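Local atomic coordinates of Cas13d (uncultured Ruminococcus sp, PDB entry 6IV9), a protein that binds a CRISPR RNA and, through its two HEPN domains, governs maturation of that guide and cleavage of target RNA. Residues K252-K263 with A577-D586; T506-I514 with S630-Y638. The protein carries 2 engineered substitutions. One frame throughout, in Å; residues are numbered along the deposited sequence.

From the N terminus, the loop after helix 232-251 comes first; it is held by residues 577-586, so contact 1 closes a span of 313 residues that is mostly helical. Within that span lies 506-514, the entry to helix 511-535, whose partner 630-638 comes only after 577-586. Contact 2 therefore closes a shorter span of 115 residues, and the two cross rather than nest. Their centres are about 14 Å apart, and they touch through the 252-263 loop: Phe257 packs on Phe508 and Lys637, and Tyr256 on Ile636. Together they join that loop to helices 511-535, 581-591 and 630-638, with contact 2 extending to the bound RNA.

Contact 1 of 2, residues K252-K263 with A577-D586; sequences KRLGYFGLEEPK and ASAKLTMFRD
Ala577 sets its methyl group against the 252-263 loop, CB lying 3.7 Å from Gly255 O and close to the carboxylate of Glu260. The next residue takes up that carboxylate: Ser578 N donates a nearly straight bond to the syn lone pair of Glu260 OE2 at 2.8 Å, Ser578 OG makes a weak one to OE1, and a water donates to both OE2 and Ser578 O. Lys580, the N-cap residue of helix 581-591, lays CB and CG along Lys252 CB. Its ammonium group lies near Glu260 and Glu261 but beyond salt-bridge distance of either, so any attraction is probably diffuse. Thr582 crosses Arg253 at about a right angle, with CG2 3.5 Å above one face of the guanidinium, while its OG1 is hydrogen-bonded to Thr251 O at the end of helix 232-251. Extended beyond CG (chi2 171°), Met583 slides antiparallel to Tyr256 in a Met-aromatic contact, SD 4.8 Å from the ring centroid and oblique to it. Met583 CE reaches 3.8 Å from Gly255 CA, close against the backbone of the 3-10 turn. Asp586 receives Arg253 side-on and nearly coplanar: NE bonds OD2 and NH2 bonds OD1, each on a syn lone pair at 3.0 Å. Tyr256 OH donates to the anti lone pair of OD2 at 2.6 Å, so three bonds from two residues fix the carboxylate's rotation, two of them on OD2. Tyr256 and Asp586 also pack on Phe632 of helix 630-638, whereas Leu254 faces helix 267-291 and Phe584 helix 617-627.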
loop_
_atom_site.group_PDB
_atom_site.type_symbol
_atom_site.label_atom_id
_atom_site.label_comp_id
_atom_site.label_asym_id
_atom_site.label_seq_id
_atom_site.Cartn_x
_atom_site.Cartn_y
_atom_site.Cartn_z
ATOM N N LYS A 252 -4.983 4.241 25.576
ATOM C CA LYS A 252 -4.040 3.096 25.603
ATOM C C LYS A 252 -4.049 2.373 24.244
ATOM O O LYS A 252 -3.325 1.395 24.093
ATOM C CB LYS A 252 -4.317 2.144 26.765
ATOM C CG LYS A 252 -4.356 2.771 28.144
ATOM C CD LYS A 252 -3.149 3.602 28.442
ATOM C CE LYS A 252 -3.141 4.202 29.830
ATOM N NZ LYS A 252 -2.251 5.380 29.905
ATOM N N ARG A 253 -4.792 2.918 23.284
ATOM C CA ARG A 253 -4.989 2.357 21.918
ATOM C C ARG A 253 -3.714 2.436 21.065
ATOM O O ARG A 253 -3.607 1.698 20.092
ATOM C CB ARG A 253 -6.195 3.009 21.255
ATOM C CG ARG A 253 -7.517 2.545 21.833
ATOM C CD ARG A 253 -8.503 2.189 20.743
ATOM N NE ARG A 253 -9.754 1.666 21.240
ATOM C CZ ARG A 253 -10.621 2.382 21.907
ATOM N NH1 ARG A 253 -10.431 3.674 22.051
ATOM N NH2 ARG A 253 -11.683 1.807 22.423
ATOM N N LEU A 254 -2.725 3.234 21.483
ATOM C CA LEU A 254 -1.447 3.372 20.732
ATOM C C LEU A 254 -0.692 2.043 20.726
ATOM O O LEU A 254 0.103 1.813 19.844
ATOM C CB LEU A 254 -0.598 4.510 21.296
ATOM C CG LEU A 254 -0.979 5.895 20.788
ATOM C CD1 LEU A 254 -0.167 6.972 21.476
ATOM C CD2 LEU A 254 -0.825 5.992 19.282
ATOM N N GLY A 255 -1.014 1.170 21.668
ATOM C CA GLY A 255 -0.400 -0.160 21.783
ATOM C C GLY A 255 -0.716 -1.021 20.576
ATOM O O GLY A 255 0.028 -1.934 20.279
ATOM N N TYR A 256 -1.796 -0.690 19.884
ATOM C CA TYR A 256 -2.225 -1.440 18.681
ATOM C C TYR A 256 -1.138 -1.318 17.613
ATOM O O TYR A 256 -0.919 -2.272 16.880
ATOM C CB TYR A 256 -3.574 -0.918 18.197
ATOM C CG TYR A 256 -4.755 -1.475 18.947
ATOM C CD1 TYR A 256 -4.844 -2.819 19.241
ATOM C CD2 TYR A 256 -5.780 -0.658 19.363
ATOM C CE1 TYR A 256 -5.936 -3.345 19.906
ATOM C CE2 TYR A 256 -6.869 -1.159 20.047
ATOM C CZ TYR A 256 -6.950 -2.507 20.317
ATOM O OH TYR A 256 -8.025 -3.000 20.970
ATOM N N PHE A 257 -0.486 -0.160 17.577
ATOM C CA PHE A 257 0.544 0.197 16.575
ATOM C C PHE A 257 1.932 -0.218 17.036
ATOM O O PHE A 257 2.874 0.066 16.344
ATOM C CB PHE A 257 0.603 1.708 16.431
ATOM C CG PHE A 257 -0.611 2.348 15.830
ATOM C CD1 PHE A 257 -1.289 1.751 14.789
ATOM C CD2 PHE A 257 -1.043 3.575 16.271
ATOM C CE1 PHE A 257 -2.384 2.369 14.219
ATOM C CE2 PHE A 257 -2.141 4.190 15.706
ATOM C CZ PHE A 257 -2.811 3.585 14.678
ATOM N N GLY A 258 2.040 -0.874 18.175
ATOM C CA GLY A 258 3.380 -1.200 18.675
ATOM C C GLY A 258 3.965 -0.041 19.461
ATOM O O GLY A 258 5.138 -0.090 19.720
ATOM N N LEU A 259 3.173 0.999 19.718
ATOM C CA LEU A 259 3.592 2.157 20.550
ATOM C C LEU A 259 3.085 1.979 21.984
ATOM O O LEU A 259 2.188 2.676 22.386
ATOM C CB LEU A 259 3.070 3.449 19.945
ATOM C CG LEU A 259 3.685 3.789 18.603
ATOM C CD1 LEU A 259 3.064 5.045 18.049
ATOM C CD2 LEU A 259 5.181 3.939 18.751
ATOM N N GLU A 260 3.710 1.075 22.696
ATOM C CA GLU A 260 3.401 0.744 24.097
ATOM C C GLU A 260 3.965 1.809 25.036
ATOM O O GLU A 260 5.127 2.092 24.943
ATOM C CB GLU A 260 4.177 -0.539 24.359
ATOM C CG GLU A 260 4.058 -1.067 25.762
ATOM C CD GLU A 260 3.731 -2.541 25.716
ATOM O OE1 GLU A 260 4.608 -3.343 26.035
ATOM O OE2 GLU A 260 2.619 -2.859 25.294
ATOM N N GLU A 261 3.166 2.298 25.980
ATOM C CA GLU A 261 3.685 3.227 27.014
ATOM C C GLU A 261 4.628 2.427 27.915
ATOM O O GLU A 261 4.479 1.232 27.998
ATOM C CB GLU A 261 2.555 3.865 27.824
ATOM C CG GLU A 261 1.871 2.898 28.758
ATOM C CD GLU A 261 0.713 3.387 29.611
ATOM O OE1 GLU A 261 0.269 4.503 29.420
ATOM O OE2 GLU A 261 0.260 2.621 30.460
ATOM N N PRO A 262 5.601 3.045 28.608
ATOM C CA PRO A 262 6.516 2.309 29.476
ATOM C C PRO A 262 5.806 1.615 30.643
ATOM O O PRO A 262 4.770 2.042 31.026
ATOM C CB PRO A 262 7.422 3.402 30.054
ATOM C CG PRO A 262 7.342 4.505 29.050
ATOM C CD PRO A 262 5.921 4.457 28.548
ATOM N N LYS A 263 6.369 0.503 31.095
ATOM C CA LYS A 263 5.815 -0.249 32.249
ATOM C C LYS A 263 5.943 0.589 33.529
ATOM O O LYS A 263 5.024 0.585 34.314
ATOM C CB LYS A 263 6.488 -1.614 32.347
ATOM C CG LYS A 263 5.568 -2.787 32.048
ATOM C CD LYS A 263 5.916 -3.558 30.791
ATOM C CE LYS A 263 4.786 -3.615 29.785
ATOM N NZ LYS A 263 3.683 -2.709 30.168
ATOM N N ALA A 577 1.840 -6.749 22.091
ATOM C CA ALA A 577 1.558 -5.648 23.030
ATOM C C ALA A 577 1.230 -6.215 24.413
ATOM O O ALA A 577 0.852 -7.380 24.507
ATOM C CB ALA A 577 0.385 -4.853 22.509
ATOM N N SER A 578 1.437 -5.415 25.451
ATOM C CA SER A 578 0.912 -5.838 26.764
ATOM C C SER A 578 -0.569 -5.503 26.643
ATOM O O SER A 578 -0.866 -4.347 26.480
ATOM C CB SER A 578 1.531 -5.035 27.858
ATOM O OG SER A 578 2.870 -5.433 28.070
ATOM N N ALA A 579 -1.454 -6.490 26.615
ATOM C CA ALA A 579 -2.873 -6.126 26.427
ATOM C C ALA A 579 -3.363 -5.302 27.617
ATOM O O ALA A 579 -3.138 -5.686 28.749
ATOM C CB ALA A 579 -3.717 -7.339 26.196
ATOM N N LYS A 580 -4.016 -4.200 27.306
ATOM C CA LYS A 580 -4.588 -3.271 28.294
ATOM C C LYS A 580 -6.083 -3.528 28.401
ATOM O O LYS A 580 -6.647 -4.098 27.486
ATOM C CB LYS A 580 -4.383 -1.854 27.777
ATOM C CG LYS A 580 -2.934 -1.491 27.539
ATOM C CD LYS A 580 -2.264 -1.067 28.804
ATOM C CE LYS A 580 -0.999 -0.281 28.558
ATOM N NZ LYS A 580 0.132 -1.181 28.279
ATOM N N LEU A 581 -6.708 -2.955 29.418
ATOM C CA LEU A 581 -8.159 -3.155 29.619
ATOM C C LEU A 581 -8.917 -2.664 28.389
ATOM O O LEU A 581 -9.877 -3.292 28.019
ATOM C CB LEU A 581 -8.623 -2.387 30.852
ATOM C CG LEU A 581 -10.135 -2.385 31.040
ATOM C CD1 LEU A 581 -10.672 -3.795 31.086
ATOM C CD2 LEU A 581 -10.525 -1.636 32.292
ATOM N N THR A 582 -8.453 -1.592 27.764
ATOM C CA THR A 582 -9.166 -1.034 26.596
ATOM C C THR A 582 -9.213 -2.082 25.487
ATOM O O THR A 582 -10.211 -2.185 24.829
ATOM C CB THR A 582 -8.470 0.224 26.077
ATOM O OG1 THR A 582 -8.652 1.246 27.043
ATOM C CG2 THR A 582 -9.044 0.695 24.765
ATOM N N MET A 583 -8.119 -2.790 25.286
ATOM C CA MET A 583 -8.060 -3.825 24.234
ATOM C C MET A 583 -9.022 -4.969 24.555
ATOM O O MET A 583 -9.660 -5.458 23.653
ATOM C CB MET A 583 -6.633 -4.335 24.096
ATOM C CG MET A 583 -5.714 -3.249 23.617
ATOM S SD MET A 583 -4.020 -3.735 23.704
ATOM C CE MET A 583 -3.276 -2.211 23.135
ATOM N N PHE A 584 -9.094 -5.366 25.818
ATOM C CA PHE A 584 -10.018 -6.453 26.217
ATOM C C PHE A 584 -11.449 -5.998 25.972
ATOM O O PHE A 584 -12.245 -6.766 25.510
ATOM C CB PHE A 584 -9.754 -6.898 27.652
ATOM C CG PHE A 584 -8.496 -7.707 27.786
ATOM C CD1 PHE A 584 -8.396 -8.949 27.201
ATOM C CD2 PHE A 584 -7.402 -7.208 28.452
ATOM C CE1 PHE A 584 -7.231 -9.678 27.295
ATOM C CE2 PHE A 584 -6.241 -7.945 28.556
ATOM C CZ PHE A 584 -6.157 -9.180 27.979
ATOM N N ARG A 585 -11.743 -4.746 26.286
ATOM C CA ARG A 585 -13.107 -4.250 26.013
ATOM C C ARG A 585 -13.350 -4.283 24.501
ATOM O O ARG A 585 -14.415 -4.685 24.109
ATOM C CB ARG A 585 -13.314 -2.843 26.566
ATOM C CG ARG A 585 -14.615 -2.219 26.103
ATOM C CD ARG A 585 -14.892 -0.849 26.668
ATOM N NE ARG A 585 -15.194 -0.876 28.085
ATOM C CZ ARG A 585 -16.387 -1.111 28.593
ATOM N NH1 ARG A 585 -17.425 -1.298 27.808
ATOM N NH2 ARG A 585 -16.541 -1.169 29.894
ATOM N N ASP A 586 -12.359 -3.888 23.705
ATOM C CA ASP A 586 -12.521 -3.894 22.234
ATOM C C ASP A 586 -12.792 -5.330 21.776
ATOM O O ASP A 586 -13.691 -5.519 21.005
ATOM C CB ASP A 586 -11.279 -3.335 21.537
ATOM C CG ASP A 586 -11.125 -1.830 21.617
ATOM O OD1 ASP A 586 -12.113 -1.157 21.895
ATOM O OD2 ASP A 586 -10.021 -1.360 21.410
HETATM O O HOH W 1 -0.545 -2.073 24.817
#

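Contact 2 of 2, residues T506-I514 with S630-Y638; sequences TYFLDGKEI and SRFVYLIKY. With nucleotides of chain B.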
loop_
_atom_site.group_PDB
_atom_site.type_symbol
_atom_site.label_atom_id
_atom_site.label_comp_id
_atom_site.label_asym_id
_atom_site.label_seq_id
_atom_site.Cartn_x
_atom_site.Cartn_y
_atom_site.Cartn_z
ATOM N N THR A 506 5.382 3.198 8.932
ATOM C CA THR A 506 4.934 1.779 8.915
ATOM C C THR A 506 4.339 1.334 10.249
ATOM O O THR A 506 3.614 0.376 10.264
ATOM C CB THR A 506 5.990 0.817 8.375
ATOM O OG1 THR A 506 6.986 0.658 9.369
ATOM C CG2 THR A 506 6.565 1.265 7.053
ATOM N N TYR A 507 4.606 2.059 11.321
ATOM C CA TYR A 507 4.031 1.724 12.645
ATOM C C TYR A 507 2.501 1.788 12.579
ATOM O O TYR A 507 1.850 1.072 13.276
ATOM C CB TYR A 507 4.487 2.736 13.689
ATOM C CG TYR A 507 5.707 2.301 14.446
ATOM C CD1 TYR A 507 6.956 2.344 13.871
ATOM C CD2 TYR A 507 5.603 1.811 15.727
ATOM C CE1 TYR A 507 8.078 1.929 14.561
ATOM C CE2 TYR A 507 6.709 1.388 16.431
ATOM C CZ TYR A 507 7.954 1.454 15.849
ATOM O OH TYR A 507 9.021 1.038 16.574
ATOM N N PHE A 508 1.988 2.688 11.758
ATOM C CA PHE A 508 0.534 2.935 11.659
ATOM C C PHE A 508 -0.116 2.055 10.592
ATOM O O PHE A 508 -1.308 2.144 10.449
ATOM C CB PHE A 508 0.319 4.408 11.337
ATOM C CG PHE A 508 0.950 5.345 12.330
ATOM C CD1 PHE A 508 0.491 5.402 13.631
ATOM C CD2 PHE A 508 2.008 6.151 11.971
ATOM C CE1 PHE A 508 1.076 6.253 14.554
ATOM C CE2 PHE A 508 2.588 7.000 12.893
ATOM C CZ PHE A 508 2.117 7.058 14.177
ATOM N N LEU A 509 0.650 1.187 9.947
ATOM C CA LEU A 509 0.122 0.434 8.786
ATOM C C LEU A 509 0.125 -1.080 8.985
ATOM O O LEU A 509 0.956 -1.597 9.679
ATOM C CB LEU A 509 0.978 0.771 7.562
ATOM C CG LEU A 509 1.066 2.241 7.182
ATOM C CD1 LEU A 509 1.927 2.428 5.960
ATOM C CD2 LEU A 509 -0.305 2.832 6.960
ATOM N N ASP A 510 -0.818 -1.717 8.311
ATOM C CA ASP A 510 -0.981 -3.185 8.217
ATOM C C ASP A 510 0.055 -3.704 7.206
ATOM O O ASP A 510 0.514 -2.923 6.397
ATOM C CB ASP A 510 -2.429 -3.439 7.796
ATOM C CG ASP A 510 -2.840 -4.881 7.631
ATOM O OD1 ASP A 510 -3.162 -5.510 8.630
ATOM O OD2 ASP A 510 -2.772 -5.356 6.510
ATOM N N GLY A 511 0.305 -5.004 7.186
ATOM C CA GLY A 511 1.306 -5.544 6.257
ATOM C C GLY A 511 0.954 -5.240 4.815
ATOM O O GLY A 511 1.847 -4.959 4.055
ATOM N N LYS A 512 -0.319 -5.330 4.449
ATOM C CA LYS A 512 -0.720 -5.029 3.056
ATOM C C LYS A 512 -0.481 -3.555 2.740
ATOM O O LYS A 512 -0.124 -3.250 1.637
ATOM C CB LYS A 512 -2.163 -5.464 2.816
ATOM C CG LYS A 512 -2.288 -6.954 2.594
ATOM C CD LYS A 512 -3.672 -7.438 2.425
ATOM C CE LYS A 512 -3.710 -8.936 2.267
ATOM N NZ LYS A 512 -2.701 -9.420 1.306
ATOM N N GLU A 513 -0.785 -2.690 3.690
ATOM C CA GLU A 513 -0.581 -1.239 3.511
ATOM C C GLU A 513 0.919 -0.971 3.364
ATOM O O GLU A 513 1.295 -0.184 2.533
ATOM C CB GLU A 513 -1.213 -0.483 4.675
ATOM C CG GLU A 513 -2.724 -0.530 4.701
ATOM C CD GLU A 513 -3.325 0.183 5.895
ATOM O OE1 GLU A 513 -2.902 -0.092 6.991
ATOM O OE2 GLU A 513 -4.188 1.004 5.691
ATOM N N ILE A 514 1.732 -1.631 4.167
ATOM C CA ILE A 514 3.202 -1.446 4.066
ATOM C C ILE A 514 3.641 -1.899 2.673
ATOM O O ILE A 514 4.362 -1.185 2.042
ATOM C CB ILE A 514 3.895 -2.273 5.158
ATOM C CG1 ILE A 514 3.622 -1.710 6.551
ATOM C CG2 ILE A 514 5.377 -2.428 4.876
ATOM C CD1 ILE A 514 4.070 -2.598 7.668
ATOM N N SER A 630 -4.023 -9.347 13.391
ATOM C CA SER A 630 -3.819 -8.124 12.583
ATOM C C SER A 630 -5.158 -7.687 11.980
ATOM O O SER A 630 -5.320 -6.528 11.695
ATOM C CB SER A 630 -2.758 -8.312 11.554
ATOM O OG SER A 630 -3.094 -9.341 10.672
ATOM N N ARG A 631 -6.041 -8.640 11.714
ATOM C CA ARG A 631 -7.375 -8.318 11.158
ATOM C C ARG A 631 -8.209 -7.553 12.185
ATOM O O ARG A 631 -8.888 -6.637 11.803
ATOM C CB ARG A 631 -8.017 -9.598 10.639
ATOM C CG ARG A 631 -7.310 -10.054 9.380
ATOM C CD ARG A 631 -7.512 -11.455 8.922
ATOM N NE ARG A 631 -6.558 -11.707 7.871
ATOM C CZ ARG A 631 -6.430 -12.863 7.271
ATOM N NH1 ARG A 631 -5.599 -12.988 6.262
ATOM N NH2 ARG A 631 -7.125 -13.897 7.691
ATOM N N PHE A 632 -8.162 -7.984 13.437
ATOM C CA PHE A 632 -8.866 -7.280 14.530
ATOM C C PHE A 632 -8.272 -5.877 14.677
ATOM O O PHE A 632 -8.995 -4.934 14.763
ATOM C CB PHE A 632 -8.679 -8.044 15.837
ATOM C CG PHE A 632 -9.095 -7.290 17.069
ATOM C CD1 PHE A 632 -10.431 -7.100 17.356
ATOM C CD2 PHE A 632 -8.160 -6.776 17.946
ATOM C CE1 PHE A 632 -10.818 -6.410 18.485
ATOM C CE2 PHE A 632 -8.552 -6.087 19.077
ATOM C CZ PHE A 632 -9.879 -5.910 19.342
ATOM N N VAL A 633 -6.949 -5.779 14.637
ATOM C CA VAL A 633 -6.293 -4.456 14.803
ATOM C C VAL A 633 -6.735 -3.526 13.670
ATOM O O VAL A 633 -7.003 -2.387 13.924
ATOM C CB VAL A 633 -4.769 -4.606 14.872
ATOM C CG1 VAL A 633 -4.079 -3.265 14.782
ATOM C CG2 VAL A 633 -4.351 -5.352 16.118
ATOM N N TYR A 634 -6.813 -4.056 12.460
ATOM C CA TYR A 634 -7.247 -3.248 11.301
ATOM C C TYR A 634 -8.669 -2.731 11.547
ATOM O O TYR A 634 -8.921 -1.594 11.305
ATOM C CB TYR A 634 -7.190 -4.096 10.029
ATOM C CG TYR A 634 -7.449 -3.321 8.768
ATOM C CD1 TYR A 634 -8.735 -3.052 8.352
ATOM C CD2 TYR A 634 -6.411 -2.830 8.004
ATOM C CE1 TYR A 634 -8.987 -2.334 7.203
ATOM C CE2 TYR A 634 -6.646 -2.102 6.855
ATOM C CZ TYR A 634 -7.939 -1.847 6.454
ATOM O OH TYR A 634 -8.202 -1.119 5.347
ATOM N N LEU A 635 -9.555 -3.589 12.035
ATOM C CA LEU A 635 -10.960 -3.193 12.278
ATOM C C LEU A 635 -11.042 -2.117 13.360
ATOM O O LEU A 635 -11.788 -1.213 13.204
ATOM C CB LEU A 635 -11.755 -4.438 12.667
ATOM C CG LEU A 635 -12.043 -5.392 11.518
ATOM C CD1 LEU A 635 -12.472 -6.752 12.028
ATOM C CD2 LEU A 635 -13.102 -4.815 10.610
ATOM N N ILE A 636 -10.300 -2.278 14.435
ATOM C CA ILE A 636 -10.337 -1.267 15.522
ATOM C C ILE A 636 -9.766 0.058 15.024
ATOM O O ILE A 636 -10.279 1.067 15.373
ATOM C CB ILE A 636 -9.605 -1.777 16.767
ATOM C CG1 ILE A 636 -10.271 -3.036 17.310
ATOM C CG2 ILE A 636 -9.539 -0.688 17.807
ATOM C CD1 ILE A 636 -11.728 -2.865 17.591
ATOM N N LYS A 637 -8.709 -0.002 14.237
ATOM C CA LYS A 637 -8.025 1.196 13.710
ATOM C C LYS A 637 -8.969 2.021 12.826
ATOM O O LYS A 637 -9.017 3.224 12.988
ATOM C CB LYS A 637 -6.904 0.639 12.837
ATOM C CG LYS A 637 -5.871 1.599 12.312
ATOM C CD LYS A 637 -4.647 0.865 11.823
ATOM C CE LYS A 637 -4.723 0.432 10.376
ATOM N NZ LYS A 637 -3.390 0.187 9.789
ATOM N N TYR A 638 -9.689 1.362 11.929
ATOM C CA TYR A 638 -10.528 2.083 10.943
ATOM C C TYR A 638 -12.017 2.062 11.280
ATOM O O TYR A 638 -12.760 2.779 10.655
ATOM C CB TYR A 638 -10.300 1.499 9.548
ATOM C CG TYR A 638 -8.956 1.840 8.967
ATOM C CD1 TYR A 638 -8.496 3.138 8.958
ATOM C CD2 TYR A 638 -8.132 0.870 8.449
ATOM C CE1 TYR A 638 -7.254 3.464 8.449
ATOM C CE2 TYR A 638 -6.896 1.176 7.923
ATOM C CZ TYR A 638 -6.458 2.479 7.913
ATOM O OH TYR A 638 -5.242 2.779 7.414
ATOM P P A B 40 -3.591 -21.241 5.411
ATOM O OP1 A B 40 -3.079 -22.587 5.063
ATOM O OP2 A B 40 -3.560 -20.735 6.816
ATOM O "O5'" A B 40 -2.782 -20.171 4.532
ATOM C "C5'" A B 40 -1.720 -19.371 5.115
ATOM C "C4'" A B 40 -1.853 -17.923 4.716
ATOM O "O4'" A B 40 -2.809 -17.260 5.571
ATOM C "C3'" A B 40 -0.629 -17.054 4.966
ATOM O "O3'" A B 40 0.474 -17.254 4.113
ATOM C "C2'" A B 40 -1.206 -15.651 4.858
ATOM O "O2'" A B 40 -1.236 -15.088 3.557
ATOM C "C1'" A B 40 -2.596 -15.858 5.470
ATOM N N9 A B 40 -2.797 -15.236 6.782
ATOM C C8 A B 40 -3.246 -15.800 7.953
ATOM N N7 A B 40 -3.372 -14.941 8.939
ATOM C C5 A B 40 -2.964 -13.733 8.383
ATOM C C6 A B 40 -2.887 -12.427 8.901
ATOM N N6 A B 40 -3.196 -12.112 10.159
ATOM N N1 A B 40 -2.465 -11.443 8.072
ATOM C C2 A B 40 -2.151 -11.757 6.811
ATOM N N3 A B 40 -2.183 -12.945 6.208
ATOM C C4 A B 40 -2.612 -13.900 7.055
ATOM P P U B 39 -6.867 -16.407 5.247
ATOM O OP1 U B 39 -7.112 -16.580 6.661
ATOM O OP2 U B 39 -5.801 -15.443 4.854
ATOM O "O5'" U B 39 -6.603 -17.716 4.411
ATOM C "C5'" U B 39 -7.297 -18.934 4.729
ATOM C "C4'" U B 39 -6.879 -20.007 3.750
ATOM O "O4'" U B 39 -7.102 -19.550 2.385
ATOM C "C3'" U B 39 -5.408 -20.368 3.750
ATOM O "O3'" U B 39 -5.107 -21.149 4.884
ATOM C "C2'" U B 39 -5.260 -21.033 2.382
ATOM O "O2'" U B 39 -5.811 -22.319 2.189
ATOM C "C1'" U B 39 -6.100 -20.091 1.529
ATOM N N1 U B 39 -5.336 -18.973 0.961
ATOM C C2 U B 39 -4.488 -19.246 -0.097
ATOM O O2 U B 39 -4.324 -20.370 -0.539
ATOM N N3 U B 39 -3.823 -18.152 -0.597
ATOM C C4 U B 39 -3.924 -16.843 -0.162
ATOM O O4 U B 39 -3.271 -15.965 -0.719
ATOM C C5 U B 39 -4.821 -16.646 0.934
ATOM C C6 U B 39 -5.480 -17.692 1.446
ATOM P P U B 38 -6.487 -10.930 2.458
ATOM O OP1 U B 38 -7.086 -9.635 2.493
ATOM O OP2 U B 38 -5.300 -11.253 3.206
ATOM O "O5'" U B 38 -7.653 -11.912 2.910
ATOM C "C5'" U B 38 -7.357 -13.238 3.142
ATOM C "C4'" U B 38 -8.642 -14.037 3.183
ATOM O "O4'" U B 38 -9.349 -13.835 1.937
ATOM C "C3'" U B 38 -8.366 -15.526 3.235
ATOM O "O3'" U B 38 -8.261 -15.890 4.614
ATOM C "C2'" U B 38 -9.592 -16.125 2.546
ATOM O "O2'" U B 38 -10.713 -16.169 3.399
ATOM C "C1'" U B 38 -9.894 -15.068 1.495
ATOM N N1 U B 38 -9.347 -15.388 0.174
ATOM C C2 U B 38 -10.060 -14.926 -0.920
ATOM O O2 U B 38 -11.101 -14.288 -0.806
ATOM N N3 U B 38 -9.494 -15.216 -2.144
ATOM C C4 U B 38 -8.297 -15.893 -2.375
ATOM O O4 U B 38 -7.902 -16.074 -3.539
ATOM C C5 U B 38 -7.595 -16.287 -1.179
ATOM C C6 U B 38 -8.136 -16.027 0.025
HETATM O O HOH W 2 -3.426 -4.616 11.107
HETATM O O HOH W 3 -4.324 -7.681 8.599
HETATM O O HOH W 4 -6.247 -0.598 3.579
#
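Lys637 reaches from helix 630-638 to the turn ahead of helix 511-535 and to Glu513 inside it. From CB the chain leaves with CG anti to the backbone N (chi1 -171°) and heads for the other segment. CD passes the ring of Phe257 and the carbonyl of Phe508; a bend at chi3 (88°) then keeps CE beside that carbonyl, 3.8 Å from Phe508 O. At the tip, NZ donates twice, 2.9 Å to Phe508 O and 2.9 Å to Glu513 OE1, the latter a salt bridge on the syn lone pair. The other oxygen of Glu513, OE2, accepts from Tyr638 OH at 2.7 Å, with the carboxylate plane steeply turned against the ring and the oxygen at the ring edge. Glu513 serves its own helix as well: at the start of helix 511-535 it forms a capping box with the N-cap residue Asp510, whose N points straight at the anti lone pair of OE1 (3.0 Å) and whose OD2 caps the helix by accepting from Lys512 N. With an alanine in place of Glu513, Lys637 would probably lose its charged mate, and Asp510 N and Tyr638 OH would each be left without the carboxylate oxygen they bond. Asp510 CB meets the edge of the Tyr634 ring, 4.0 Å from CD2, and two waters join OD1 to Ser630, one at its carbonyl oxygen and one at OG. Ser630 OG also accepts from N6 of A40 of chain B at 2.8 Å. Beside it, Arg631 lays one face of its guanidinium over the same adenine and sends NH1 to OP2 (2.8 Å) and NH2 to OP1 of U39 of chain B, while Lys512 NZ forms a salt bridge with a phosphate of the bound RNA.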